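PDB 6FSF: GTPase-activating protein BEM3 from Saccharomyces cerevisiae S288C, which acts as a GTPase-activating protein for CDC42 and, less efficiently, RHO1, and binds phosphatidylinositol 3-phosphate; this piece holds its tandem PX and PH domains. Local coordinates for residues E14-I19 with S106-P111; S25-D30 with C226-K231; Y66-S69 with P75-T78; R160-I165 with L179-K184. One frame throughout, in Å; residues are numbered along the deposited sequence.

Near the N terminus, residues 14-19 open contact 1, which closes on 106-111 at the end of helix 90-107. Strand 19-29 then supplies 25-30 to contact 2, which closes at 226-231, the segment that leads into helix 230-240. Contacts 1 and 2 therefore cross along the chain. Contact 3 lies within both of their loops and joins 75-78 to helix 57-70. It touches contact 1 through I107 and S106. Contact 4 follows later, within the span of contact 2, and joins two strands of the PH sheet. It touches contact 2, V161 packing on L27 and R29. Contacts 1 and 3 lie in PX, contact 4 in PH, and contact 2 ties PX to PH.

Contact 1 (E14-I19 with S106-P111); sequences EDFGTI and SIFSVP
The F108 ring turns its edge to one face of the F16 ring and offers a face of its own to I19. CE2 of F108 stands over the centre of the F16 ring, 3.8 Å above its plane, and CD2 of F108 comes to 3.6 Å from CG of F16. The planes are 84° apart and the centroids 4.9 Å, which makes a T-shaped stack. CB of F16 lies in the plane of the F108 ring, at its edge. Over the F108 face, CD1 of I19 sits 4.1 Å from the ring centroid in a CH-pi contact. The first torsion of I19, 63°, sets CG1 between the backbone N and the carbonyl carbon, and from there CG1 carries CD1 out to the ring. The backbones also come close: F16 O and F108 O are 3.3 Å apart, but both are acceptors. Within 14-19, D15 O receives both T18 N and T18 OG1, which helps hold the short 3-10 turn that carries F16. F108 is the first residue to leave helical geometry after helix 90-107, in a type I turn from I107 to V110. Both rings pack against helix 115-125: I121 touches both, A122 meets F16 and I125 meets F108. The contact thus joins the approach to strand 19-29 to two helices of the PX domain.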
loop_
_atom_site.group_PDB
_atom_site.type_symbol
_atom_site.label_atom_id
_atom_site.label_comp_id
_atom_site.label_asym_id
_atom_site.label_seq_id
_atom_site.Cartn_x
_atom_site.Cartn_y
_atom_site.Cartn_z
ATOM N N GLU A 14 13.793 21.739 7.011
ATOM C CA GLU A 14 14.938 22.094 6.181
ATOM C C GLU A 14 15.694 20.877 5.665
ATOM O O GLU A 14 16.559 21.032 4.795
ATOM C CB GLU A 14 15.902 22.994 6.963
ATOM C CG GLU A 14 15.308 24.319 7.421
ATOM C CD GLU A 14 14.514 24.196 8.709
ATOM O OE1 GLU A 14 14.763 23.242 9.475
ATOM O OE2 GLU A 14 13.638 25.053 8.952
ATOM N N ASP A 15 15.397 19.683 6.176
ATOM C CA ASP A 15 16.090 18.462 5.785
ATOM C C ASP A 15 15.215 17.521 4.968
ATOM O O ASP A 15 15.556 16.341 4.827
ATOM C CB ASP A 15 16.617 17.733 7.023
ATOM C CG ASP A 15 17.660 18.536 7.774
ATOM O OD1 ASP A 15 18.365 19.343 7.135
ATOM O OD2 ASP A 15 17.776 18.355 9.005
ATOM N N PHE A 16 14.095 18.007 4.427
ATOM C CA PHE A 16 13.236 17.161 3.605
ATOM C C PHE A 16 13.943 16.658 2.355
ATOM O O PHE A 16 13.533 15.636 1.790
ATOM C CB PHE A 16 11.970 17.916 3.203
ATOM C CG PHE A 16 10.957 18.033 4.301
ATOM C CD1 PHE A 16 11.047 17.246 5.437
ATOM C CD2 PHE A 16 9.904 18.927 4.191
ATOM C CE1 PHE A 16 10.109 17.354 6.446
ATOM C CE2 PHE A 16 8.965 19.039 5.196
ATOM C CZ PHE A 16 9.066 18.252 6.324
ATOM N N GLY A 17 14.991 17.350 1.905
ATOM C CA GLY A 17 15.690 16.932 0.705
ATOM C C GLY A 17 16.569 15.715 0.890
ATOM O O GLY A 17 17.005 15.124 -0.104
ATOM N N THR A 18 16.836 15.321 2.133
ATOM C CA THR A 18 17.724 14.204 2.422
ATOM C C THR A 18 16.987 12.881 2.595
ATOM O O THR A 18 17.607 11.894 3.006
ATOM C CB THR A 18 18.545 14.489 3.681
ATOM O OG1 THR A 18 17.705 14.375 4.839
ATOM C CG2 THR A 18 19.133 15.891 3.628
ATOM N N ILE A 19 15.690 12.832 2.301
ATOM C CA ILE A 19 14.910 11.618 2.500
ATOM C C ILE A 19 14.250 11.212 1.190
ATOM O O ILE A 19 13.932 12.050 0.339
ATOM C CB ILE A 19 13.841 11.777 3.607
ATOM C CG1 ILE A 19 12.812 12.851 3.229
ATOM C CG2 ILE A 19 14.491 12.093 4.946
ATOM C CD1 ILE A 19 11.591 12.874 4.134
ATOM N N SER A 106 6.983 14.288 -4.875
ATOM C CA SER A 106 6.997 15.698 -5.247
ATOM C C SER A 106 6.954 16.596 -4.015
ATOM O O SER A 106 7.618 17.639 -3.978
ATOM C CB SER A 106 5.825 16.000 -6.185
ATOM O OG SER A 106 5.887 15.204 -7.356
ATOM N N ILE A 107 6.191 16.196 -2.993
ATOM C CA ILE A 107 6.031 17.022 -1.798
ATOM C C ILE A 107 7.384 17.275 -1.141
ATOM O O ILE A 107 7.778 18.424 -0.909
ATOM C CB ILE A 107 5.044 16.359 -0.820
ATOM C CG1 ILE A 107 3.630 16.398 -1.392
ATOM C CG2 ILE A 107 5.091 17.037 0.538
ATOM C CD1 ILE A 107 3.120 17.799 -1.670
ATOM N N PHE A 108 8.121 16.206 -0.844
ATOM C CA PHE A 108 9.417 16.317 -0.191
ATOM C C PHE A 108 10.537 16.715 -1.148
ATOM O O PHE A 108 11.708 16.679 -0.753
ATOM C CB PHE A 108 9.760 14.999 0.511
ATOM C CG PHE A 108 8.864 14.686 1.678
ATOM C CD1 PHE A 108 7.788 13.826 1.533
ATOM C CD2 PHE A 108 9.085 15.272 2.913
ATOM C CE1 PHE A 108 6.954 13.544 2.607
ATOM C CE2 PHE A 108 8.257 14.995 3.990
ATOM C CZ PHE A 108 7.188 14.131 3.839
ATOM N N SER A 109 10.204 17.091 -2.381
ATOM C CA SER A 109 11.179 17.621 -3.323
ATOM C C SER A 109 11.070 19.126 -3.510
ATOM O O SER A 109 11.941 19.720 -4.157
ATOM C CB SER A 109 11.039 16.933 -4.688
ATOM O OG SER A 109 11.338 15.552 -4.585
ATOM N N VAL A 110 10.028 19.750 -2.971
ATOM C CA VAL A 110 9.913 21.209 -3.042
ATOM C C VAL A 110 11.057 21.841 -2.260
ATOM O O VAL A 110 11.318 21.431 -1.111
ATOM C CB VAL A 110 8.548 21.664 -2.500
ATOM C CG1 VAL A 110 8.475 23.181 -2.454
ATOM C CG2 VAL A 110 7.425 21.098 -3.356
ATOM N N PRO A 111 11.778 22.817 -2.828
ATOM C CA PRO A 111 12.951 23.362 -2.118
ATOM C C PRO A 111 12.607 24.017 -0.791
ATOM O O PRO A 111 13.256 23.729 0.225
ATOM C CB PRO A 111 13.525 24.373 -3.120
ATOM C CG PRO A 111 13.005 23.936 -4.450
ATOM C CD PRO A 111 11.652 23.350 -4.194
#

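Contact 2 (S25-D30 with C226-K231)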
loop_
_atom_site.group_PDB
_atom_site.type_symbol
_atom_site.label_atom_id
_atom_site.label_comp_id
_atom_site.label_asym_id
_atom_site.label_seq_id
_atom_site.Cartn_x
_atom_site.Cartn_y
_atom_site.Cartn_z
ATOM N N SER A 25 1.983 0.338 0.682
ATOM C CA SER A 25 0.683 -0.320 0.632
ATOM C C SER A 25 -0.417 0.704 0.860
ATOM O O SER A 25 -0.209 1.742 1.497
ATOM C CB SER A 25 0.576 -1.434 1.678
ATOM O OG SER A 25 -0.740 -1.963 1.720
ATOM N N THR A 26 -1.600 0.389 0.325
ATOM C CA THR A 26 -2.836 1.091 0.651
ATOM C C THR A 26 -3.887 0.128 1.197
ATOM O O THR A 26 -5.080 0.448 1.200
ATOM C CB THR A 26 -3.383 1.838 -0.567
ATOM O OG1 THR A 26 -3.788 0.898 -1.571
ATOM C CG2 THR A 26 -2.318 2.761 -1.150
ATOM N N LEU A 27 -3.460 -1.053 1.655
ATOM C CA LEU A 27 -4.340 -2.043 2.268
ATOM C C LEU A 27 -3.918 -2.362 3.697
ATOM O O LEU A 27 -4.319 -3.394 4.245
ATOM C CB LEU A 27 -4.372 -3.323 1.433
ATOM C CG LEU A 27 -4.813 -3.172 -0.021
ATOM C CD1 LEU A 27 -4.751 -4.519 -0.721
ATOM C CD2 LEU A 27 -6.210 -2.584 -0.094
ATOM N N TYR A 28 -3.119 -1.494 4.309
ATOM C CA TYR A 28 -2.602 -1.737 5.648
ATOM C C TYR A 28 -3.679 -1.486 6.697
ATOM O O TYR A 28 -4.420 -0.503 6.630
ATOM C CB TYR A 28 -1.392 -0.841 5.913
ATOM C CG TYR A 28 -0.758 -1.026 7.274
ATOM C CD1 TYR A 28 -1.029 -0.146 8.316
ATOM C CD2 TYR A 28 0.122 -2.074 7.515
ATOM C CE1 TYR A 28 -0.449 -0.309 9.560
ATOM C CE2 TYR A 28 0.709 -2.246 8.756
ATOM C CZ TYR A 28 0.420 -1.361 9.775
ATOM O OH TYR A 28 1.002 -1.532 11.011
ATOM N N ARG A 29 -3.760 -2.385 7.671
ATOM C CA ARG A 29 -4.676 -2.254 8.798
ATOM C C ARG A 29 -3.933 -1.604 9.961
ATOM O O ARG A 29 -2.951 -2.162 10.466
ATOM C CB ARG A 29 -5.241 -3.614 9.210
ATOM C CG ARG A 29 -6.095 -4.284 8.143
ATOM C CD ARG A 29 -7.415 -4.766 8.728
ATOM N NE ARG A 29 -8.110 -5.699 7.842
ATOM C CZ ARG A 29 -9.162 -5.386 7.091
ATOM N NH1 ARG A 29 -9.658 -4.156 7.113
ATOM N NH2 ARG A 29 -9.721 -6.308 6.319
ATOM N N ASP A 30 -4.404 -0.432 10.382
ATOM C CA ASP A 30 -3.714 0.371 11.383
ATOM C C ASP A 30 -4.171 -0.034 12.787
ATOM O O ASP A 30 -4.677 -1.140 12.996
ATOM C CB ASP A 30 -3.934 1.862 11.094
ATOM C CG ASP A 30 -5.408 2.232 10.977
ATOM O OD1 ASP A 30 -6.271 1.411 11.347
ATOM O OD2 ASP A 30 -5.700 3.356 10.515
ATOM N N CYS A 226 -4.624 -11.541 -5.941
ATOM C CA CYS A 226 -3.861 -10.475 -6.568
ATOM C C CYS A 226 -3.002 -9.774 -5.524
ATOM O O CYS A 226 -3.383 -9.665 -4.355
ATOM C CB CYS A 226 -4.781 -9.454 -7.249
ATOM S SG CYS A 226 -5.796 -10.123 -8.582
ATOM N N THR A 227 -1.834 -9.310 -5.955
ATOM C CA THR A 227 -0.959 -8.502 -5.121
ATOM C C THR A 227 -1.109 -7.029 -5.485
ATOM O O THR A 227 -1.708 -6.668 -6.498
ATOM C CB THR A 227 0.500 -8.943 -5.270
ATOM O OG1 THR A 227 0.832 -9.067 -6.659
ATOM C CG2 THR A 227 0.734 -10.276 -4.573
ATOM N N GLU A 228 -0.548 -6.168 -4.636
ATOM C CA GLU A 228 -0.650 -4.734 -4.871
ATOM C C GLU A 228 0.283 -4.262 -5.980
ATOM O O GLU A 228 -0.006 -3.257 -6.638
ATOM C CB GLU A 228 -0.366 -3.967 -3.579
ATOM C CG GLU A 228 -1.409 -4.191 -2.499
ATOM C CD GLU A 228 -1.194 -3.301 -1.295
ATOM O OE1 GLU A 228 -0.660 -3.791 -0.277
ATOM O OE2 GLU A 228 -1.550 -2.107 -1.373
ATOM N N THR A 229 1.390 -4.965 -6.201
ATOM C CA THR A 229 2.339 -4.622 -7.248
ATOM C C THR A 229 2.668 -5.865 -8.063
ATOM O O THR A 229 2.441 -6.998 -7.629
ATOM C CB THR A 229 3.635 -4.026 -6.677
ATOM O OG1 THR A 229 4.316 -5.018 -5.896
ATOM C CG2 THR A 229 3.334 -2.818 -5.801
ATOM N N SER A 230 3.205 -5.636 -9.264
ATOM C CA SER A 230 3.644 -6.753 -10.092
ATOM C C SER A 230 4.893 -7.410 -9.520
ATOM O O SER A 230 5.102 -8.614 -9.712
ATOM C CB SER A 230 3.890 -6.284 -11.525
ATOM O OG SER A 230 4.957 -5.355 -11.582
ATOM N N LYS A 231 5.731 -6.642 -8.817
ATOM C CA LYS A 231 6.889 -7.234 -8.159
ATOM C C LYS A 231 6.458 -8.189 -7.056
ATOM O O LYS A 231 7.055 -9.257 -6.878
ATOM C CB LYS A 231 7.797 -6.143 -7.588
ATOM C CG LYS A 231 9.000 -6.692 -6.833
ATOM C CD LYS A 231 9.763 -5.606 -6.097
ATOM C CE LYS A 231 10.981 -6.189 -5.396
ATOM N NZ LYS A 231 11.788 -5.146 -4.706
#
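S25 OG is gripped from two directions: it donates to OE1 of E228 at 2.7 Å and accepts from the backbone N of L27 at 2.9 Å. The second bond spans two residues and closes an ST turn, where strand 19-29 of the PX sheet turns a corner. E228 belongs to the PH domain, just ahead of helix 230-240, so this is a direct joint between the two domains. The first torsion of S25, 173°, sets OG anti to the backbone N and beside the carbonyl carbon, in reach of both partners. The other carboxylate oxygen is bonded as well. T26 N donates to OE2 of E228 at 3.0 Å, and the bond is nearly straight at 169°. Both oxygens use their syn lone pairs. The E228 chain runs extended beyond CG, with chi2 at -173°, and carries the carboxylate to the corner. All the residues that touch here are buried, so these bonds probably do much to offset the cost of burying the acid. An alanine at E228 would remove the carboxylate, and S25 OG and T26 N would probably lose their shared acceptor across the domain boundary. Outside the pair, T26 OG1 is bonded to R96 NE of helix 90-107. T229, the N-cap residue of helix 230-240, caps E232 N with its hydroxyl. The L27 side chain runs alongside that of E228, pointing the other way, and its CD1 lies 3.8 Å from CG of E228.

Contact 3 (Y66-S69 with P75-T78)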
loop_
_atom_site.group_PDB
_atom_site.type_symbol
_atom_site.label_atom_id
_atom_site.label_comp_id
_atom_site.label_asym_id
_atom_site.label_seq_id
_atom_site.Cartn_x
_atom_site.Cartn_y
_atom_site.Cartn_z
ATOM N N TYR A 66 -4.807 21.542 3.497
ATOM C CA TYR A 66 -4.045 22.573 4.192
ATOM C C TYR A 66 -3.008 23.206 3.274
ATOM O O TYR A 66 -2.772 24.418 3.332
ATOM C CB TYR A 66 -3.372 21.985 5.433
ATOM C CG TYR A 66 -2.479 22.963 6.172
ATOM C CD1 TYR A 66 -2.988 23.777 7.176
ATOM C CD2 TYR A 66 -1.128 23.071 5.866
ATOM C CE1 TYR A 66 -2.176 24.671 7.850
ATOM C CE2 TYR A 66 -0.310 23.964 6.532
ATOM C CZ TYR A 66 -0.838 24.762 7.524
ATOM O OH TYR A 66 -0.028 25.652 8.193
ATOM N N MET A 67 -2.380 22.403 2.415
ATOM C CA MET A 67 -1.301 22.928 1.586
ATOM C C MET A 67 -1.843 23.789 0.453
ATOM O O MET A 67 -1.294 24.856 0.159
ATOM C CB MET A 67 -0.444 21.783 1.049
ATOM C CG MET A 67 0.379 21.101 2.130
ATOM S SD MET A 67 1.514 19.856 1.498
ATOM C CE MET A 67 0.356 18.654 0.857
ATOM N N LYS A 68 -2.928 23.352 -0.189
ATOM C CA LYS A 68 -3.516 24.156 -1.258
ATOM C C LYS A 68 -3.846 25.564 -0.777
ATOM O O LYS A 68 -3.728 26.531 -1.537
ATOM C CB LYS A 68 -4.785 23.496 -1.800
ATOM C CG LYS A 68 -4.693 22.012 -2.104
ATOM C CD LYS A 68 -3.940 21.718 -3.384
ATOM C CE LYS A 68 -4.224 20.292 -3.842
ATOM N NZ LYS A 68 -3.080 19.691 -4.578
ATOM N N SER A 69 -4.244 25.698 0.487
ATOM C CA SER A 69 -4.742 26.960 1.021
ATOM C C SER A 69 -3.646 27.862 1.563
ATOM O O SER A 69 -3.828 29.083 1.593
ATOM C CB SER A 69 -5.769 26.690 2.125
ATOM O OG SER A 69 -5.339 25.631 2.966
ATOM N N PRO A 75 3.214 25.297 -7.444
ATOM C CA PRO A 75 2.575 24.099 -8.005
ATOM C C PRO A 75 2.737 22.894 -7.091
ATOM O O PRO A 75 3.805 22.661 -6.520
ATOM C CB PRO A 75 3.302 23.895 -9.339
ATOM C CG PRO A 75 4.601 24.642 -9.187
ATOM C CD PRO A 75 4.294 25.809 -8.304
ATOM N N LEU A 76 1.661 22.125 -6.961
ATOM C CA LEU A 76 1.601 20.958 -6.094
ATOM C C LEU A 76 1.000 19.778 -6.843
ATOM O O LEU A 76 0.130 19.961 -7.701
ATOM C CB LEU A 76 0.764 21.251 -4.838
ATOM C CG LEU A 76 1.383 22.231 -3.834
ATOM C CD1 LEU A 76 0.324 22.823 -2.922
ATOM C CD2 LEU A 76 2.466 21.544 -3.015
ATOM N N PRO A 77 1.431 18.556 -6.535
ATOM C CA PRO A 77 0.914 17.386 -7.255
ATOM C C PRO A 77 -0.534 17.097 -6.885
ATOM O O PRO A 77 -1.113 17.686 -5.973
ATOM C CB PRO A 77 1.842 16.253 -6.811
ATOM C CG PRO A 77 2.346 16.688 -5.473
ATOM C CD PRO A 77 2.461 18.187 -5.547
ATOM N N THR A 78 -1.119 16.153 -7.613
ATOM C CA THR A 78 -2.541 15.846 -7.518
ATOM C C THR A 78 -2.745 14.478 -6.880
ATOM O O THR A 78 -2.087 13.503 -7.261
ATOM C CB THR A 78 -3.195 15.892 -8.899
ATOM O OG1 THR A 78 -2.986 17.186 -9.477
ATOM C CG2 THR A 78 -4.688 15.623 -8.795
#
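L76 reaches from the loop toward helix 57-70 and meets both M67 and K68. Its CB lies 4.2 Å from NZ of K68, whose chain runs past it in the opposite direction. CG follows anti to the carbonyl carbon, beside the backbone N, at a first torsion of -69°. From there the two methyls part. CD1 goes to the helix: it is 4.2 Å from CB of M67 and 4.0 Å from M67 O, so it rests on both the side chain and the backbone of one residue. CD2 turns to I107, near the end of helix 90-107. The CD1 to CB and CD2 to I107 contacts are apolar. The loop is the proline-rich segment that in PX domains follows the first helix of the domain, here 57-70, and leads toward the next, here 90-107. Only five residues separate 66-69 from 75-78, so the chain leaves the helix, turns and comes back beside it. K68 lies at the more exposed side. Its chain bends at chi2, -76°, which swings the amino end toward the loop, although its first bond does not point there. NZ stands 3.1 Å from P77 O, while its clear partner is D64, in a salt bridge one helical turn back that probably steadies the charge. Y103 and I107 of helix 90-107 and I121 of helix 115-125 also pack on M67.

Contact 4 (R160-I165 with L179-K184)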
loop_
_atom_site.group_PDB
_atom_site.type_symbol
_atom_site.label_atom_id
_atom_site.label_comp_id
_atom_site.label_asym_id
_atom_site.label_seq_id
_atom_site.Cartn_x
_atom_site.Cartn_y
_atom_site.Cartn_z
ATOM N N ARG A 160 -11.925 -9.038 -1.672
ATOM C CA ARG A 160 -11.835 -8.819 -0.236
ATOM C C ARG A 160 -10.371 -8.848 0.184
ATOM O O ARG A 160 -9.579 -9.630 -0.347
ATOM C CB ARG A 160 -12.633 -9.872 0.543
ATOM C CG ARG A 160 -12.328 -11.308 0.124
ATOM C CD ARG A 160 -13.122 -12.321 0.936
ATOM N NE ARG A 160 -14.562 -12.192 0.746
ATOM C CZ ARG A 160 -15.466 -12.869 1.447
ATOM N NH1 ARG A 160 -16.761 -12.695 1.213
ATOM N NH2 ARG A 160 -15.075 -13.718 2.387
ATOM N N VAL A 161 -10.021 -7.993 1.141
ATOM C CA VAL A 161 -8.648 -7.893 1.628
ATOM C C VAL A 161 -8.346 -9.083 2.528
ATOM O O VAL A 161 -9.110 -9.393 3.449
ATOM C CB VAL A 161 -8.432 -6.565 2.374
ATOM C CG1 VAL A 161 -7.002 -6.465 2.880
ATOM C CG2 VAL A 161 -8.777 -5.389 1.470
ATOM N N ARG A 162 -7.225 -9.751 2.265
ATOM C CA ARG A 162 -6.757 -10.859 3.081
ATOM C C ARG A 162 -5.285 -10.658 3.401
ATOM O O ARG A 162 -4.551 -10.021 2.643
ATOM C CB ARG A 162 -6.949 -12.209 2.374
ATOM C CG ARG A 162 -8.389 -12.676 2.300
ATOM C CD ARG A 162 -8.910 -13.040 3.678
ATOM N NE ARG A 162 -10.090 -12.263 4.036
ATOM C CZ ARG A 162 -11.338 -12.662 3.820
ATOM N NH1 ARG A 162 -11.570 -13.833 3.244
ATOM N NH2 ARG A 162 -12.355 -11.889 4.177
ATOM N N TYR A 163 -4.858 -11.204 4.533
ATOM C CA TYR A 163 -3.449 -11.241 4.898
ATOM C C TYR A 163 -2.971 -12.683 4.793
ATOM O O TYR A 163 -3.492 -13.562 5.486
ATOM C CB TYR A 163 -3.220 -10.689 6.304
ATOM C CG TYR A 163 -1.778 -10.764 6.740
ATOM C CD1 TYR A 163 -1.419 -11.430 7.902
ATOM C CD2 TYR A 163 -0.772 -10.184 5.976
ATOM C CE1 TYR A 163 -0.101 -11.504 8.302
ATOM C CE2 TYR A 163 0.552 -10.256 6.367
ATOM C CZ TYR A 163 0.882 -10.918 7.530
ATOM O OH TYR A 163 2.197 -10.996 7.930
ATOM N N GLY A 164 -1.997 -12.920 3.923
ATOM C CA GLY A 164 -1.518 -14.264 3.640
ATOM C C GLY A 164 -0.236 -14.580 4.387
ATOM O O GLY A 164 0.674 -13.754 4.465
ATOM N N ILE A 165 -0.177 -15.791 4.939
ATOM C CA ILE A 165 1.018 -16.316 5.592
ATOM C C ILE A 165 1.331 -17.671 4.974
ATOM O O ILE A 165 0.490 -18.577 4.998
ATOM C CB ILE A 165 0.843 -16.454 7.115
ATOM C CG1 ILE A 165 0.669 -15.085 7.764
ATOM C CG2 ILE A 165 2.045 -17.166 7.724
ATOM C CD1 ILE A 165 1.964 -14.302 7.905
ATOM N N LEU A 179 -8.603 -16.716 10.996
ATOM C CA LEU A 179 -8.439 -17.695 9.929
ATOM C C LEU A 179 -9.752 -17.904 9.189
ATOM O O LEU A 179 -10.723 -18.414 9.754
ATOM C CB LEU A 179 -7.933 -19.024 10.497
ATOM C CG LEU A 179 -6.429 -19.310 10.382
ATOM C CD1 LEU A 179 -6.063 -20.591 11.117
ATOM C CD2 LEU A 179 -5.985 -19.377 8.924
ATOM N N THR A 180 -9.781 -17.489 7.919
ATOM C CA THR A 180 -10.928 -17.713 7.052
ATOM C C THR A 180 -10.644 -18.666 5.898
ATOM O O THR A 180 -11.595 -19.200 5.317
ATOM C CB THR A 180 -11.447 -16.383 6.478
ATOM O OG1 THR A 180 -10.432 -15.775 5.671
ATOM C CG2 THR A 180 -11.833 -15.430 7.598
ATOM N N GLU A 181 -9.377 -18.906 5.560
ATOM C CA GLU A 181 -9.006 -19.816 4.483
ATOM C C GLU A 181 -7.666 -20.463 4.815
ATOM O O GLU A 181 -6.784 -19.816 5.385
ATOM C CB GLU A 181 -8.916 -19.092 3.132
ATOM C CG GLU A 181 -10.250 -18.742 2.471
ATOM C CD GLU A 181 -10.738 -17.341 2.807
ATOM O OE1 GLU A 181 -11.864 -16.986 2.394
ATOM O OE2 GLU A 181 -9.998 -16.591 3.479
ATOM N N THR A 182 -7.519 -21.736 4.445
ATOM C CA THR A 182 -6.282 -22.484 4.657
ATOM C C THR A 182 -6.071 -23.394 3.455
ATOM O O THR A 182 -6.987 -24.123 3.062
ATOM C CB THR A 182 -6.339 -23.299 5.962
ATOM O OG1 THR A 182 -6.807 -22.461 7.029
ATOM C CG2 THR A 182 -4.966 -23.830 6.337
ATOM N N ILE A 183 -4.872 -23.353 2.870
ATOM C CA ILE A 183 -4.631 -23.927 1.551
ATOM C C ILE A 183 -3.392 -24.814 1.559
ATOM O O ILE A 183 -2.342 -24.436 2.086
ATOM C CB ILE A 183 -4.506 -22.819 0.485
ATOM C CG1 ILE A 183 -5.894 -22.299 0.154
ATOM C CG2 ILE A 183 -3.845 -23.344 -0.777
ATOM C CD1 ILE A 183 -6.904 -23.436 -0.019
ATOM N N LYS A 184 -3.523 -25.996 0.960
ATOM C CA LYS A 184 -2.401 -26.897 0.731
ATOM C C LYS A 184 -1.815 -26.627 -0.650
ATOM O O LYS A 184 -2.538 -26.662 -1.650
ATOM C CB LYS A 184 -2.850 -28.354 0.835
ATOM C CG LYS A 184 -2.834 -28.938 2.233
ATOM C CD LYS A 184 -3.499 -30.305 2.220
ATOM C CE LYS A 184 -2.801 -31.291 3.141
ATOM N NZ LYS A 184 -3.441 -32.632 3.036
#
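NH1 of R162 and the carboxylate of E181 form a salt bridge. NH1 donates to the syn lone pair of OE2 of E181 at 3.2 Å. The bond is bent, 137° at the hydrogen, and OE2 is tilted out of the guanidinium plane. OE1 of E181 is nearly as close to NH1, at 3.3 Å, and lies at the edge of the guanidinium, in its plane. The two flat groups are close to coplanar, 24° apart. The R162 chain bends at chi2, -69°, and again at chi3, which brings NH1 to E181. R160 adds a second positive charge nearby, with NH2 4.6 Å from OE1 of E181, beyond a salt bridge. Strands 160-167 and 179-184 are not direct neighbours in the PH sheet. Strand 170-174 runs between them, and T180 and E181 form a classic beta bulge opposite its L173. Contacts over the guanidinium faces are of another kind. OG1 of T180 lies over one face, 3.3 Å from NH1 of R162, at an angle too poor for a hydrogen bond. CG of R160 lies above the opposite face, offset toward its rim. NE of R162 makes a weak hydrogen bond to V161 O. A leucine in place of R162 would probably leave the E181 carboxylate without its salt-bridge partner and freer to turn. NH2 of R162 has a long, weak ion pair with D175.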